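Local coordinates for protein pyrethroid hydrolase (Sphingobium faniae, PDB 5Y5R) that hydrolyses the carboxylic ester bond of pyrethroid insecticides such as cypermethrin and permethrin, releasing an acid and an alcohol, at residues Gly97-Thr102 with Leu195-Leu200; Val3-Leu8 with Arg32-Asp37; Asp63-Ala68 with Asp93-Leu98. All coordinates share one frame; numbering follows the deposited sequence.

How the interactions relate
All three contacts reach the central parallel sheet of the alpha/beta hydrolase fold, whose strands run in the order 32-34, 3-9, 71-77, 95-101, 194-199, 222-226. Interaction 2 pairs the first two of these and closes first along the chain; interaction 3 then ties helix 59-67 to the start of strand 95-101, and interaction 1 pairs that strand with 194-199. Interactions 2 and 3 lie with centres about 9 Å apart and touch, I64 packing against I7 and H34. The centre of interaction 1 is about 16 Å from that of interaction 2 and about 18 Å from that of interaction 3, with which it shares G97 and L98. Of the three, it alone comes close to the probable charge relay, T102 bonding D202.

Interaction 1. Residues Gly97-Thr102 with Leu195-Leu200; sequences GLIYLT and LYIEAL
I99, L101, L195 and I197 form one apolar face of two neighbouring strands. The CG2 methyl of I99 meets CD1 of I197 at 4.0 Å, while the CG2 branch of I197 takes CD1 of L101 at 3.7 Å. The CG of L101 is anti to its own backbone N (chi1 174°), and this carries the leucine's methyl across toward the isoleucine. Branched aliphatic residues suit this face because helix 237-249 packs on it through L240, I244 and F247. On the other face Y196 lays its ring over the carbonyl O of Y100, which sits 3.6 Å above the ring plane and toward its rim, and CD2 of Y196 touches CB of Y100.

The strands run parallel, 4.6 Å apart at the closest approach of their axes, as neighbours in the alpha/beta hydrolase sheet. Four backbone bonds join them, the shortest from Y100 N to L195 O at 2.7 Å; T102 N closes the series on I197 O.

Both tyrosines suit a buried face because their hydroxyls find partners, Y100 in S85 and Y196 in the carbonyl of A103. Beyond the strand end, CB of T102 rests 3.9 Å from CB of A199, a residue small enough to let the threonine approach. OG1 of T102 hydrogen-bonds D202, which probably belongs to the charge relay system.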
loop_
_atom_site.group_PDB
_atom_site.type_symbol
_atom_site.label_atom_id
_atom_site.label_comp_id
_atom_site.label_asym_id
_atom_site.label_seq_id
_atom_site.Cartn_x
_atom_site.Cartn_y
_atom_site.Cartn_z
ATOM N N GLY A 97 -13.811 2.430 4.717
ATOM C CA GLY A 97 -13.307 2.875 3.431
ATOM C C GLY A 97 -11.957 2.278 3.095
ATOM O O GLY A 97 -11.150 1.978 3.982
ATOM N N LEU A 98 -11.703 2.122 1.799
ATOM C CA LEU A 98 -10.439 1.572 1.306
ATOM C C LEU A 98 -9.783 2.552 0.344
ATOM O O LEU A 98 -10.402 2.987 -0.629
ATOM C CB LEU A 98 -10.652 0.224 0.601
ATOM C CG LEU A 98 -11.089 -0.930 1.508
ATOM C CD1 LEU A 98 -11.428 -2.160 0.680
ATOM C CD2 LEU A 98 -10.020 -1.276 2.558
ATOM N N ILE A 99 -8.523 2.873 0.592
ATOM C CA ILE A 99 -7.779 3.779 -0.263
ATOM C C ILE A 99 -6.584 3.037 -0.842
ATOM O O ILE A 99 -5.708 2.596 -0.090
ATOM C CB ILE A 99 -7.302 5.007 0.516
ATOM C CG1 ILE A 99 -8.481 5.755 1.148
ATOM C CG2 ILE A 99 -6.531 5.935 -0.403
ATOM C CD1 ILE A 99 -8.024 6.947 1.907
ATOM N N TYR A 100 -6.507 2.965 -2.169
ATOM C CA TYR A 100 -5.402 2.313 -2.876
ATOM C C TYR A 100 -4.518 3.389 -3.503
ATOM O O TYR A 100 -4.878 3.976 -4.531
ATOM C CB TYR A 100 -5.926 1.330 -3.929
ATOM C CG TYR A 100 -6.707 0.174 -3.373
ATOM C CD1 TYR A 100 -8.051 0.309 -3.038
ATOM C CD2 TYR A 100 -6.110 -1.045 -3.162
ATOM C CE1 TYR A 100 -8.786 -0.734 -2.543
ATOM C CE2 TYR A 100 -6.825 -2.094 -2.651
ATOM C CZ TYR A 100 -8.167 -1.935 -2.327
ATOM O OH TYR A 100 -8.895 -3.001 -1.842
ATOM N N LEU A 101 -3.349 3.621 -2.915
ATOM C CA LEU A 101 -2.429 4.676 -3.334
ATOM C C LEU A 101 -1.349 4.072 -4.226
ATOM O O LEU A 101 -0.345 3.537 -3.732
ATOM C CB LEU A 101 -1.831 5.390 -2.114
ATOM C CG LEU A 101 -0.739 6.429 -2.383
ATOM C CD1 LEU A 101 -1.174 7.537 -3.368
ATOM C CD2 LEU A 101 -0.250 7.030 -1.077
ATOM N N THR A 102 -1.518 4.268 -5.543
ATOM C CA THR A 102 -0.784 3.607 -6.625
ATOM C C THR A 102 -0.432 2.217 -6.117
ATOM O O THR A 102 0.741 1.832 -5.997
ATOM C CB THR A 102 0.392 4.480 -7.117
ATOM O OG1 THR A 102 1.001 3.894 -8.276
ATOM C CG2 THR A 102 1.463 4.765 -6.022
ATOM N N LEU A 195 -11.450 3.873 -3.054
ATOM C CA LEU A 195 -10.830 4.987 -3.759
ATOM C C LEU A 195 -9.440 4.576 -4.223
ATOM O O LEU A 195 -8.657 4.013 -3.438
ATOM C CB LEU A 195 -10.772 6.231 -2.860
ATOM C CG LEU A 195 -9.854 7.379 -3.254
ATOM C CD1 LEU A 195 -10.353 7.991 -4.546
ATOM C CD2 LEU A 195 -9.850 8.419 -2.130
ATOM N N TYR A 196 -9.143 4.843 -5.497
ATOM C CA TYR A 196 -7.809 4.694 -6.058
ATOM C C TYR A 196 -7.202 6.076 -6.276
ATOM O O TYR A 196 -7.759 6.894 -7.008
ATOM C CB TYR A 196 -7.834 3.926 -7.384
ATOM C CG TYR A 196 -6.497 3.283 -7.723
ATOM C CD1 TYR A 196 -5.478 4.006 -8.315
ATOM C CD2 TYR A 196 -6.257 1.959 -7.410
ATOM C CE1 TYR A 196 -4.249 3.403 -8.610
ATOM C CE2 TYR A 196 -5.045 1.358 -7.694
ATOM C CZ TYR A 196 -4.050 2.073 -8.284
ATOM O OH TYR A 196 -2.855 1.436 -8.535
ATOM N N ILE A 197 -6.054 6.326 -5.664
ATOM C CA ILE A 197 -5.281 7.541 -5.914
ATOM C C ILE A 197 -4.146 7.150 -6.838
ATOM O O ILE A 197 -3.217 6.454 -6.411
ATOM C CB ILE A 197 -4.740 8.170 -4.618
ATOM C CG1 ILE A 197 -5.874 8.439 -3.630
ATOM C CG2 ILE A 197 -3.967 9.455 -4.937
ATOM C CD1 ILE A 197 -5.445 9.219 -2.401
ATOM N N GLU A 198 -4.243 7.567 -8.106
ATOM C CA GLU A 198 -3.218 7.288 -9.092
ATOM C C GLU A 198 -2.076 8.265 -8.903
ATOM O O GLU A 198 -2.289 9.445 -8.607
ATOM C CB GLU A 198 -3.726 7.460 -10.539
ATOM C CG GLU A 198 -5.054 6.882 -10.907
ATOM C CD GLU A 198 -5.489 7.313 -12.331
ATOM O OE1 GLU A 198 -5.328 8.498 -12.697
ATOM O OE2 GLU A 198 -5.982 6.469 -13.086
ATOM N N ALA A 199 -0.869 7.777 -9.136
ATOM C CA ALA A 199 0.342 8.586 -9.267
ATOM C C ALA A 199 0.673 8.615 -10.758
ATOM O O ALA A 199 1.101 7.596 -11.310
ATOM C CB ALA A 199 1.476 7.992 -8.437
ATOM N N LEU A 200 0.393 9.753 -11.421
ATOM C CA LEU A 200 0.435 9.812 -12.884
ATOM C C LEU A 200 1.812 9.485 -13.471
ATOM O O LEU A 200 1.893 8.922 -14.575
ATOM C CB LEU A 200 -0.020 11.178 -13.362
ATOM C CG LEU A 200 -1.491 11.423 -13.015
ATOM C CD1 LEU A 200 -1.911 12.873 -13.287
ATOM C CD2 LEU A 200 -2.350 10.455 -13.807
#

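Interaction 2. Residues Val3-Leu8 with Arg32-Asp37; sequences VTDIIL and RVHAPD
D5 and H34 meet through their side chains on one face of a parallel strand pair. NE2 of H34 donates to OD2 of D5 at 2.8 Å, and OD2 accepts with the lone pair that faces away from the other carboxylate oxygen. Ring and carboxylate are only 11° from coplanar, and the oxygen lies close to the ring plane, so the bond is well directed. With CG of H34 anti to its carbonyl carbon (chi1 -52°), the ring leans back along the strand to reach an aspartate two residues earlier in register.

The strands are held closely by their backbones: I6 N bonds R32 O and L8 N bonds H34 O, each at 2.9 Å, the latter almost straight at the hydrogen (179°). I7 sets CG1 against CD2 of H34 at 4.1 Å and CG2 against the ring of P36. On the other face CD1 of L8 reaches CG1 of V33; apolar branched side chains suit this face, where helix 23-28 packs on V33.

The R32 side is looser. Its chain bends at chi2 and chi3, and NE stays 3.8 Å from OD2 of D5, a long salt bridge at the exposed margin. At the far end, where P36 has no backbone N-H to offer, a water donates to both L8 O and P36 O.

The two strands and helix 23-28 between them form a beta-alpha-beta unit, the helix setting V23, L26 and E27 against V33. Helix 59-67 covers the face of I7 and H34, with I64 touching both and P36, while strand 71-77 flanks strand 3-9 on the side away from R32-D37.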
loop_
_atom_site.group_PDB
_atom_site.type_symbol
_atom_site.label_atom_id
_atom_site.label_comp_id
_atom_site.label_asym_id
_atom_site.label_seq_id
_atom_site.Cartn_x
_atom_site.Cartn_y
_atom_site.Cartn_z
ATOM N N VAL A 3 -16.114 7.783 11.531
ATOM C CA VAL A 3 -14.727 7.442 11.228
ATOM C C VAL A 3 -13.822 8.192 12.194
ATOM O O VAL A 3 -13.765 9.429 12.163
ATOM C CB VAL A 3 -14.362 7.788 9.783
ATOM C CG1 VAL A 3 -12.875 7.559 9.583
ATOM C CG2 VAL A 3 -15.203 6.969 8.822
ATOM N N THR A 4 -13.053 7.427 12.983
ATOM C CA THR A 4 -12.193 7.894 14.069
ATOM C C THR A 4 -10.714 7.696 13.813
ATOM O O THR A 4 -9.887 8.438 14.359
ATOM C CB THR A 4 -12.546 7.135 15.357
ATOM O OG1 THR A 4 -13.963 7.199 15.581
ATOM C CG2 THR A 4 -11.808 7.704 16.573
ATOM N N ASP A 5 -10.367 6.692 13.019
ATOM C CA ASP A 5 -8.993 6.281 12.831
ATOM C C ASP A 5 -8.709 6.151 11.347
ATOM O O ASP A 5 -9.570 5.707 10.582
ATOM C CB ASP A 5 -8.752 4.959 13.509
ATOM C CG ASP A 5 -8.895 5.046 15.015
ATOM O OD1 ASP A 5 -10.044 5.258 15.496
ATOM O OD2 ASP A 5 -7.866 4.881 15.706
ATOM N N ILE A 6 -7.499 6.533 10.951
ATOM C CA ILE A 6 -6.982 6.288 9.609
ATOM C C ILE A 6 -5.704 5.485 9.775
ATOM O O ILE A 6 -4.826 5.873 10.559
ATOM C CB ILE A 6 -6.711 7.596 8.836
ATOM C CG1 ILE A 6 -7.999 8.369 8.590
ATOM C CG2 ILE A 6 -6.049 7.336 7.490
ATOM C CD1 ILE A 6 -7.764 9.696 7.887
ATOM N N ILE A 7 -5.593 4.379 9.037
ATOM C CA ILE A 7 -4.443 3.482 9.143
ATOM C C ILE A 7 -3.737 3.481 7.787
ATOM O O ILE A 7 -4.361 3.159 6.768
ATOM C CB ILE A 7 -4.866 2.067 9.568
ATOM C CG1 ILE A 7 -5.633 2.095 10.901
ATOM C CG2 ILE A 7 -3.641 1.096 9.590
ATOM C CD1 ILE A 7 -6.280 0.794 11.287
ATOM N N LEU A 8 -2.485 3.955 7.764
ATOM C CA LEU A 8 -1.657 4.024 6.556
ATOM C C LEU A 8 -0.693 2.850 6.569
ATOM O O LEU A 8 0.132 2.733 7.497
ATOM C CB LEU A 8 -0.842 5.317 6.472
ATOM C CG LEU A 8 -1.549 6.616 6.888
ATOM C CD1 LEU A 8 -0.623 7.795 6.853
ATOM C CD2 LEU A 8 -2.805 6.795 6.017
ATOM N N ARG A 32 -7.350 10.250 14.469
ATOM C CA ARG A 32 -6.276 9.472 15.038
ATOM C C ARG A 32 -5.622 8.688 13.910
ATOM O O ARG A 32 -6.312 8.050 13.114
ATOM C CB ARG A 32 -6.801 8.549 16.130
ATOM C CG ARG A 32 -5.685 7.776 16.773
ATOM C CD ARG A 32 -5.914 7.606 18.226
ATOM N NE ARG A 32 -5.795 6.208 18.625
ATOM C CZ ARG A 32 -5.833 5.800 19.886
ATOM N NH1 ARG A 32 -5.969 6.683 20.859
ATOM N NH2 ARG A 32 -5.738 4.515 20.176
ATOM N N VAL A 33 -4.308 8.765 13.814
ATOM C CA VAL A 33 -3.611 8.256 12.641
ATOM C C VAL A 33 -2.589 7.215 13.080
ATOM O O VAL A 33 -1.883 7.402 14.077
ATOM C CB VAL A 33 -2.960 9.404 11.849
ATOM C CG1 VAL A 33 -2.299 8.877 10.597
ATOM C CG2 VAL A 33 -4.023 10.441 11.498
ATOM N N HIS A 34 -2.536 6.106 12.346
ATOM C CA HIS A 34 -1.643 4.993 12.618
ATOM C C HIS A 34 -0.822 4.711 11.361
ATOM O O HIS A 34 -1.303 4.921 10.237
ATOM C CB HIS A 34 -2.445 3.749 13.028
ATOM C CG HIS A 34 -3.432 3.971 14.139
ATOM N ND1 HIS A 34 -3.131 3.742 15.468
ATOM C CD2 HIS A 34 -4.718 4.403 14.120
ATOM C CE1 HIS A 34 -4.189 4.012 16.213
ATOM N NE2 HIS A 34 -5.164 4.422 15.421
ATOM N N ALA A 35 0.464 4.402 11.541
ATOM C CA ALA A 35 1.324 3.950 10.443
ATOM C C ALA A 35 2.217 2.814 10.941
ATOM O O ALA A 35 3.419 2.988 11.139
ATOM C CB ALA A 35 2.139 5.120 9.877
ATOM N N PRO A 36 1.648 1.637 11.151
ATOM C CA PRO A 36 2.382 0.540 11.788
ATOM C C PRO A 36 3.330 -0.171 10.838
ATOM O O PRO A 36 3.195 -0.104 9.620
ATOM C CB PRO A 36 1.271 -0.413 12.238
ATOM C CG PRO A 36 0.163 -0.176 11.196
ATOM C CD PRO A 36 0.245 1.278 10.831
ATOM N N ASP A 37 4.358 -0.781 11.425
ATOM C CA ASP A 37 5.148 -1.790 10.724
ATOM C C ASP A 37 4.342 -3.083 10.571
ATOM O O ASP A 37 3.819 -3.624 11.548
ATOM C CB ASP A 37 6.434 -2.063 11.504
ATOM C CG ASP A 37 7.414 -0.899 11.489
ATOM O OD1 ASP A 37 7.324 0.010 10.618
ATOM O OD2 ASP A 37 8.271 -0.868 12.402
HETATM O O HOH W 1 2.790 1.677 7.240
#

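Interaction 3. Residues Asp63-Ala68 with Asp93-Leu98; sequences DILARA and DKVAGL
One of the helices that pack on the alpha/beta hydrolase sheet, 59-67, meets the chain leading into strand 95-101 here. K94 and L65 make the larger part of the contact. The aliphatic chain of K94 runs up to the helix's last turn, where CD lies 3.2 Å from the carbonyl O of L65. The ammonium then reaches two backbone acceptors, with NZ at 3.3 Å from L65 O and also at 3.3 Å from A66 O; both hydrogen bonds are weak.

A lysine suits this place because carbonyls near the C-terminal end of a helix lack much of their usual N-H pairing, and a positive charge there is probably favoured by the helix dipole. The side chain is bent at chi2 (-97°) and extended beyond, so that it runs alongside L65 to the helix carbonyls. With an alanine here, L65 O and A66 O would probably lose their ammonium partner, and the carbonyl of L65 the aliphatic chain that lies against it.

Next to the lysine's CB, L65 points toward the strand side, its CD2 4.2 Å from CB of K94 and its CD1 4.3 Å from CG2 of V95. L65 also touches I7 and S72, so a leucine fills the space between the helix and several strands. A helix packed by apolar side chains on a parallel sheet is the basic layer of the alpha/beta/alpha architecture of this hydrolase fold.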
loop_
_atom_site.group_PDB
_atom_site.type_symbol
_atom_site.label_atom_id
_atom_site.label_comp_id
_atom_site.label_asym_id
_atom_site.label_seq_id
_atom_site.Cartn_x
_atom_site.Cartn_y
_atom_site.Cartn_z
ATOM N N ASP A 63 -4.852 -5.584 15.129
ATOM C CA ASP A 63 -4.731 -5.094 16.499
ATOM C C ASP A 63 -5.247 -3.661 16.634
ATOM O O ASP A 63 -5.977 -3.350 17.579
ATOM C CB ASP A 63 -3.278 -5.149 16.969
ATOM C CG ASP A 63 -2.680 -6.558 16.957
ATOM O OD1 ASP A 63 -3.433 -7.560 17.005
ATOM O OD2 ASP A 63 -1.431 -6.652 16.942
ATOM N N ILE A 64 -4.854 -2.767 15.716
ATOM C CA ILE A 64 -5.270 -1.371 15.827
ATOM C C ILE A 64 -6.776 -1.269 15.645
ATOM O O ILE A 64 -7.478 -0.649 16.453
ATOM C CB ILE A 64 -4.545 -0.486 14.793
ATOM C CG1 ILE A 64 -3.064 -0.305 15.129
ATOM C CG2 ILE A 64 -5.209 0.936 14.749
ATOM C CD1 ILE A 64 -2.314 0.438 14.054
ATOM N N LEU A 65 -7.297 -1.936 14.611
ATOM C CA LEU A 65 -8.729 -1.929 14.337
ATOM C C LEU A 65 -9.522 -2.467 15.519
ATOM O O LEU A 65 -10.683 -2.088 15.720
ATOM C CB LEU A 65 -9.041 -2.755 13.082
ATOM C CG LEU A 65 -8.589 -2.303 11.690
ATOM C CD1 LEU A 65 -8.709 -3.429 10.619
ATOM C CD2 LEU A 65 -9.395 -1.118 11.290
ATOM N N ALA A 66 -8.922 -3.372 16.290
ATOM C CA ALA A 66 -9.592 -3.952 17.442
ATOM C C ALA A 66 -9.951 -2.889 18.471
ATOM O O ALA A 66 -11.051 -2.910 19.037
ATOM C CB ALA A 66 -8.689 -5.015 18.070
ATOM N N ARG A 67 -9.040 -1.955 18.734
ATOM C CA ARG A 67 -9.229 -0.979 19.800
ATOM C C ARG A 67 -9.686 0.377 19.285
ATOM O O ARG A 67 -9.721 1.340 20.055
ATOM C CB ARG A 67 -7.943 -0.831 20.611
ATOM C CG ARG A 67 -6.690 -0.988 19.771
ATOM C CD ARG A 67 -5.427 -0.609 20.566
ATOM N NE ARG A 67 -4.935 0.728 20.264
ATOM C CZ ARG A 67 -4.320 1.504 21.158
ATOM N NH1 ARG A 67 -3.890 2.705 20.823
ATOM N NH2 ARG A 67 -4.153 1.103 22.409
ATOM N N ALA A 68 -10.041 0.479 18.010
ATOM C CA ALA A 68 -10.569 1.739 17.508
ATOM C C ALA A 68 -11.954 2.001 18.086
ATOM O O ALA A 68 -12.775 1.087 18.216
ATOM C CB ALA A 68 -10.626 1.729 15.989
ATOM N N ASP A 93 -16.647 -5.113 9.306
ATOM C CA ASP A 93 -17.406 -4.338 10.278
ATOM C C ASP A 93 -16.602 -3.184 10.856
ATOM O O ASP A 93 -17.186 -2.288 11.480
ATOM C CB ASP A 93 -17.930 -5.253 11.399
ATOM C CG ASP A 93 -16.825 -6.094 12.082
ATOM O OD1 ASP A 93 -15.887 -6.611 11.413
ATOM O OD2 ASP A 93 -16.914 -6.252 13.321
ATOM N N LYS A 94 -15.281 -3.196 10.694
ATOM C CA LYS A 94 -14.442 -2.140 11.235
ATOM C C LYS A 94 -13.955 -1.149 10.185
ATOM O O LYS A 94 -13.534 -0.043 10.547
ATOM C CB LYS A 94 -13.249 -2.752 11.977
ATOM C CG LYS A 94 -13.650 -3.627 13.169
ATOM C CD LYS A 94 -13.561 -2.847 14.468
ATOM C CE LYS A 94 -13.792 -3.717 15.676
ATOM N NZ LYS A 94 -13.578 -2.933 16.945
ATOM N N VAL A 95 -13.999 -1.511 8.907
ATOM C CA VAL A 95 -13.470 -0.688 7.831
ATOM C C VAL A 95 -14.639 0.005 7.141
ATOM O O VAL A 95 -15.562 -0.653 6.651
ATOM C CB VAL A 95 -12.656 -1.520 6.826
ATOM C CG1 VAL A 95 -12.096 -0.617 5.733
ATOM C CG2 VAL A 95 -11.503 -2.295 7.554
ATOM N N ALA A 96 -14.600 1.329 7.137
ATOM C CA ALA A 96 -15.549 2.195 6.446
ATOM C C ALA A 96 -15.085 2.613 5.054
ATOM O O ALA A 96 -15.892 3.171 4.300
ATOM C CB ALA A 96 -15.818 3.448 7.284
ATOM N N GLY A 97 -13.811 2.430 4.717
ATOM C CA GLY A 97 -13.307 2.875 3.431
ATOM C C GLY A 97 -11.957 2.278 3.095
ATOM O O GLY A 97 -11.150 1.978 3.982
ATOM N N LEU A 98 -11.703 2.122 1.799
ATOM C CA LEU A 98 -10.439 1.572 1.306
ATOM C C LEU A 98 -9.783 2.552 0.344
ATOM O O LEU A 98 -10.402 2.987 -0.629
ATOM C CB LEU A 98 -10.652 0.224 0.601
ATOM C CG LEU A 98 -11.089 -0.930 1.508
ATOM C CD1 LEU A 98 -11.428 -2.160 0.680
ATOM C CD2 LEU A 98 -10.020 -1.276 2.558
#